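Local coordinates for SnoaL-like domain-containing protein (Silicibacter pomeroyi, PDB 3FLJ) that is of unknown function but adopts a cystatin-like, SnoaL-type fold, in which a curved sheet and its helices probably enclose a ligand-binding pocket, at residues L43-F49 / T59-A65. Residues are numbered along the deposited sequence; the frame is centred on the assembly and turned at random.
Sequences LAEDVRF and TGRDPVA
Val64, in the first turn of helix 61-74, packs against three apolar side chains of 43-49, a compact example of how a helix start is seated on strands that lie across from it. Its CG1 meets Phe49 CB at 3.6 Å and Leu43 CD1 at 3.8 Å, while Val47 CG1 closes on Val64 CB and CG2 from the strand, CG2 also touching Phe49 CB. Val47 holds CG1 between its backbone N and carbonyl carbon (chi1 59°), which brings that methyl against the helix start. An alanine here, lacking both CG1 and CG2, would probably open a gap facing Phe49 CB and Leu43 CD1. Two backbone bonds fix the chain here: Gly60 N, at the N-cap, gives a nearly straight bond to Val47 O (2.9 Å), and Arg61 N reaches Glu45 O at 3.2 Å from above the carbonyl plane.

The solvent side is looser. In one of two conformers modelled for each residue, the Arg61 guanidinium lies with one face over Glu45 CA, 3.6 Å from its plane, and Glu45 OE1 makes a long, therefore doubtful, salt bridge to Arg61 NH1 (3.5 Å).

Arg48 and Thr59 form a non-hydrogen-bonded antiparallel pair, and Arg48 reaches on to Asp119. Strand 47-50 lies between strand 58-59 and the parallel strand 117-125, with Phe49 edge-to-face on Phe120 and helix 36-40 touching Arg61 and Ala65.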
ATOM      1  N   LEU A  43      -0.288   4.145 -20.460  1.00 46.13           N
ATOM      2  CA  LEU A  43      -1.249   4.980 -19.735  1.00 45.77           C
ATOM      3  C   LEU A  43      -2.440   5.360 -20.586  1.00 44.53           C
ATOM      4  O   LEU A  43      -2.272   5.689 -21.753  1.00 43.48           O
ATOM      5  CB  LEU A  43      -0.564   6.268 -19.257  1.00 45.05           C
ATOM      6  CG  LEU A  43       0.713   6.158 -18.420  1.00 44.23           C
ATOM      7  CD1 LEU A  43       1.280   7.562 -18.094  1.00 42.35           C
ATOM      8  CD2 LEU A  43       0.512   5.348 -17.154  1.00 38.59           C
ATOM      9  N   ALA A  44      -3.637   5.349 -19.994  1.00 43.87           N
ATOM     10  CA  ALA A  44      -4.843   5.837 -20.677  1.00 44.45           C
ATOM     11  C   ALA A  44      -4.683   7.360 -20.879  1.00 44.87           C
ATOM     12  O   ALA A  44      -3.977   8.037 -20.089  1.00 44.32           O
ATOM     13  CB  ALA A  44      -6.106   5.525 -19.861  1.00 43.04           C
ATOM     14  N   GLU A  45      -5.310   7.889 -21.936  1.00 45.14           N
ATOM     15  CA  GLU A  45      -5.226   9.330 -22.252  0.50 45.34           C
ATOM     16  C   GLU A  45      -5.580  10.222 -21.046  1.00 45.09           C
ATOM     17  O   GLU A  45      -4.891  11.218 -20.798  1.00 44.70           O
ATOM     18  CB  GLU A  45      -6.086   9.667 -23.477  0.50 45.44           C
ATOM     19  CG  GLU A  45      -5.875  11.076 -24.029  0.50 46.07           C
ATOM     20  CD  GLU A  45      -6.454  11.279 -25.428  0.50 46.75           C
ATOM     21  OE1 GLU A  45      -6.336  10.372 -26.290  0.50 51.34           O
ATOM     22  OE2 GLU A  45      -6.999  12.376 -25.678  0.50 51.46           O
ATOM     23  N   ASP A  46      -6.599   9.808 -20.279  1.00 45.13           N
ATOM     24  CA  ASP A  46      -7.096  10.493 -19.073  1.00 45.29           C
ATOM     25  C   ASP A  46      -6.738   9.737 -17.766  1.00 44.70           C
ATOM     26  O   ASP A  46      -7.517   9.754 -16.795  1.00 43.51           O
ATOM     27  CB  ASP A  46      -8.625  10.720 -19.208  1.00 46.27           C
ATOM     28  CG  ASP A  46      -9.444   9.407 -19.379  1.00 51.99           C
ATOM     29  OD1 ASP A  46      -8.867   8.284 -19.471  1.00 52.63           O
ATOM     30  OD2 ASP A  46     -10.691   9.521 -19.460  1.00 58.97           O
ATOM     31  N   VAL A  47      -5.564   9.081 -17.750  1.00 43.79           N
ATOM     32  CA  VAL A  47      -5.075   8.333 -16.572  1.00 43.50           C
ATOM     33  C   VAL A  47      -5.037   9.231 -15.318  1.00 43.02           C
ATOM     34  O   VAL A  47      -4.712  10.408 -15.426  1.00 41.48           O
ATOM     35  CB  VAL A  47      -3.647   7.708 -16.799  1.00 43.92           C
ATOM     36  CG1 VAL A  47      -2.594   8.791 -17.128  1.00 40.99           C
ATOM     37  CG2 VAL A  47      -3.206   6.845 -15.584  1.00 41.53           C
ATOM     38  N   ARG A  48      -5.424   8.663 -14.179  1.00 43.94           N
ATOM     39  CA  ARG A  48      -5.424   9.326 -12.877  1.00 44.59           C
ATOM     40  C   ARG A  48      -4.308   8.700 -12.045  1.00 43.98           C
ATOM     41  O   ARG A  48      -4.306   7.484 -11.853  1.00 43.82           O
ATOM     42  CB  ARG A  48      -6.772   9.134 -12.202  1.00 44.89           C
ATOM     43  CG  ARG A  48      -7.894   9.851 -12.924  1.00 47.78           C
ATOM     44  CD  ARG A  48      -9.261   9.605 -12.317  1.00 49.19           C
ATOM     45  NE  ARG A  48      -9.806   8.249 -12.535  1.00 59.54           N
ATOM     46  CZ  ARG A  48     -10.304   7.753 -13.690  1.00 62.12           C
ATOM     47  NH1 ARG A  48     -10.349   8.459 -14.823  1.00 66.78           N
ATOM     48  NH2 ARG A  48     -10.781   6.506 -13.711  1.00 62.12           N
ATOM     49  N   PHE A  49      -3.339   9.518 -11.617  1.00 43.92           N
ATOM     50  CA  PHE A  49      -2.230   9.088 -10.750  1.00 43.70           C
ATOM     51  C   PHE A  49      -2.421   9.731  -9.370  1.00 43.53           C
ATOM     52  O   PHE A  49      -2.522  10.951  -9.285  1.00 43.76           O
ATOM     53  CB  PHE A  49      -0.869   9.428 -11.336  1.00 43.78           C
ATOM     54  CG  PHE A  49       0.275   9.099 -10.414  1.00 44.69           C
ATOM     55  CD1 PHE A  49       0.635   7.765 -10.181  1.00 46.42           C
ATOM     56  CD2 PHE A  49       0.970  10.115  -9.747  1.00 46.91           C
ATOM     57  CE1 PHE A  49       1.686   7.435  -9.300  1.00 43.90           C
ATOM     58  CE2 PHE A  49       2.026   9.811  -8.853  1.00 46.91           C
ATOM     59  CZ  PHE A  49       2.391   8.467  -8.631  1.00 46.03           C
ATOM     60  N   THR A  59      -3.883  14.120 -13.514  1.00 43.63           N
ATOM     61  CA  THR A  59      -4.690  13.582 -14.614  1.00 43.56           C
ATOM     62  C   THR A  59      -4.049  13.894 -15.971  1.00 43.46           C
ATOM     63  O   THR A  59      -3.654  15.030 -16.218  1.00 42.22           O
ATOM     64  CB  THR A  59      -6.135  14.117 -14.556  1.00 44.95           C
ATOM     65  OG1 THR A  59      -6.709  13.784 -13.282  1.00 43.88           O
ATOM     66  CG2 THR A  59      -7.005  13.506 -15.683  1.00 44.29           C
ATOM     67  N   GLY A  60      -3.948  12.875 -16.829  1.00 43.84           N
ATOM     68  CA  GLY A  60      -3.402  13.002 -18.193  1.00 44.17           C
ATOM     69  C   GLY A  60      -2.118  12.219 -18.383  1.00 44.10           C
ATOM     70  O   GLY A  60      -1.251  12.269 -17.513  1.00 44.25           O
ATOM     71  N   ARG A  61      -1.995  11.540 -19.528  1.00 44.83           N
ATOM     72  CA  ARG A  61      -0.816  10.711 -19.813  0.50 46.36           C
ATOM     73  C   ARG A  61       0.499  11.507 -19.830  1.00 45.76           C
ATOM     74  O   ARG A  61       1.498  11.012 -19.310  1.00 45.95           O
ATOM     75  CB  ARG A  61      -0.967   9.854 -21.088  0.50 46.12           C
ATOM     76  CG  ARG A  61      -1.215  10.602 -22.397  0.50 47.75           C
ATOM     77  CD  ARG A  61      -0.878   9.749 -23.630  0.50 49.76           C
ATOM     78  NE  ARG A  61      -1.745   8.575 -23.795  0.50 55.08           N
ATOM     79  CZ  ARG A  61      -2.744   8.407 -24.683  0.50 53.63           C
ATOM     80  NH1 ARG A  61      -3.096   9.342 -25.581  0.50 54.19           N
ATOM     81  NH2 ARG A  61      -3.422   7.249 -24.669  0.50 54.14           N
ATOM     82  N   ASP A  62       0.497  12.722 -20.396  1.00 45.98           N
ATOM     83  CA  ASP A  62       1.714  13.567 -20.425  1.00 46.23           C
ATOM     84  C   ASP A  62       2.212  13.962 -19.017  1.00 45.86           C
ATOM     85  O   ASP A  62       3.361  13.653 -18.678  1.00 45.51           O
ATOM     86  CB  ASP A  62       1.559  14.787 -21.351  1.00 47.78           C
ATOM     87  CG  ASP A  62       1.524  14.428 -22.830  1.00 51.22           C
ATOM     88  OD1 ASP A  62       1.521  13.238 -23.201  1.00 56.04           O
ATOM     89  OD2 ASP A  62       1.485  15.376 -23.640  1.00 55.65           O
ATOM     90  N   PRO A  63       1.372  14.638 -18.202  1.00 45.69           N
ATOM     91  CA  PRO A  63       1.825  14.935 -16.837  1.00 44.75           C
ATOM     92  C   PRO A  63       2.113  13.706 -15.937  1.00 44.42           C
ATOM     93  O   PRO A  63       3.087  13.738 -15.173  1.00 43.51           O
ATOM     94  CB  PRO A  63       0.698  15.813 -16.267  1.00 45.53           C
ATOM     95  CG  PRO A  63      -0.449  15.642 -17.140  1.00 46.86           C
ATOM     96  CD  PRO A  63       0.061  15.266 -18.483  1.00 46.24           C
ATOM     97  N   VAL A  64       1.307  12.644 -16.053  1.00 43.59           N
ATOM     98  CA  VAL A  64       1.498  11.428 -15.227  1.00 43.87           C
ATOM     99  C   VAL A  64       2.819  10.721 -15.553  1.00 44.58           C
ATOM    100  O   VAL A  64       3.529  10.311 -14.632  1.00 45.53           O
ATOM    101  CB  VAL A  64       0.273  10.481 -15.285  1.00 42.65           C
ATOM    102  CG1 VAL A  64       0.569   9.108 -14.651  1.00 42.15           C
ATOM    103  CG2 VAL A  64      -0.923  11.166 -14.610  1.00 41.02           C
ATOM    104  N   ALA A  65       3.138  10.589 -16.844  1.00 44.35           N
ATOM    105  CA  ALA A  65       4.405   9.969 -17.286  1.00 44.16           C
ATOM    106  C   ALA A  65       5.623  10.749 -16.736  1.00 44.33           C
ATOM    107  O   ALA A  65       6.595  10.137 -16.294  1.00 44.78           O
ATOM    108  CB  ALA A  65       4.463   9.852 -18.824  1.00 43.21           C
TER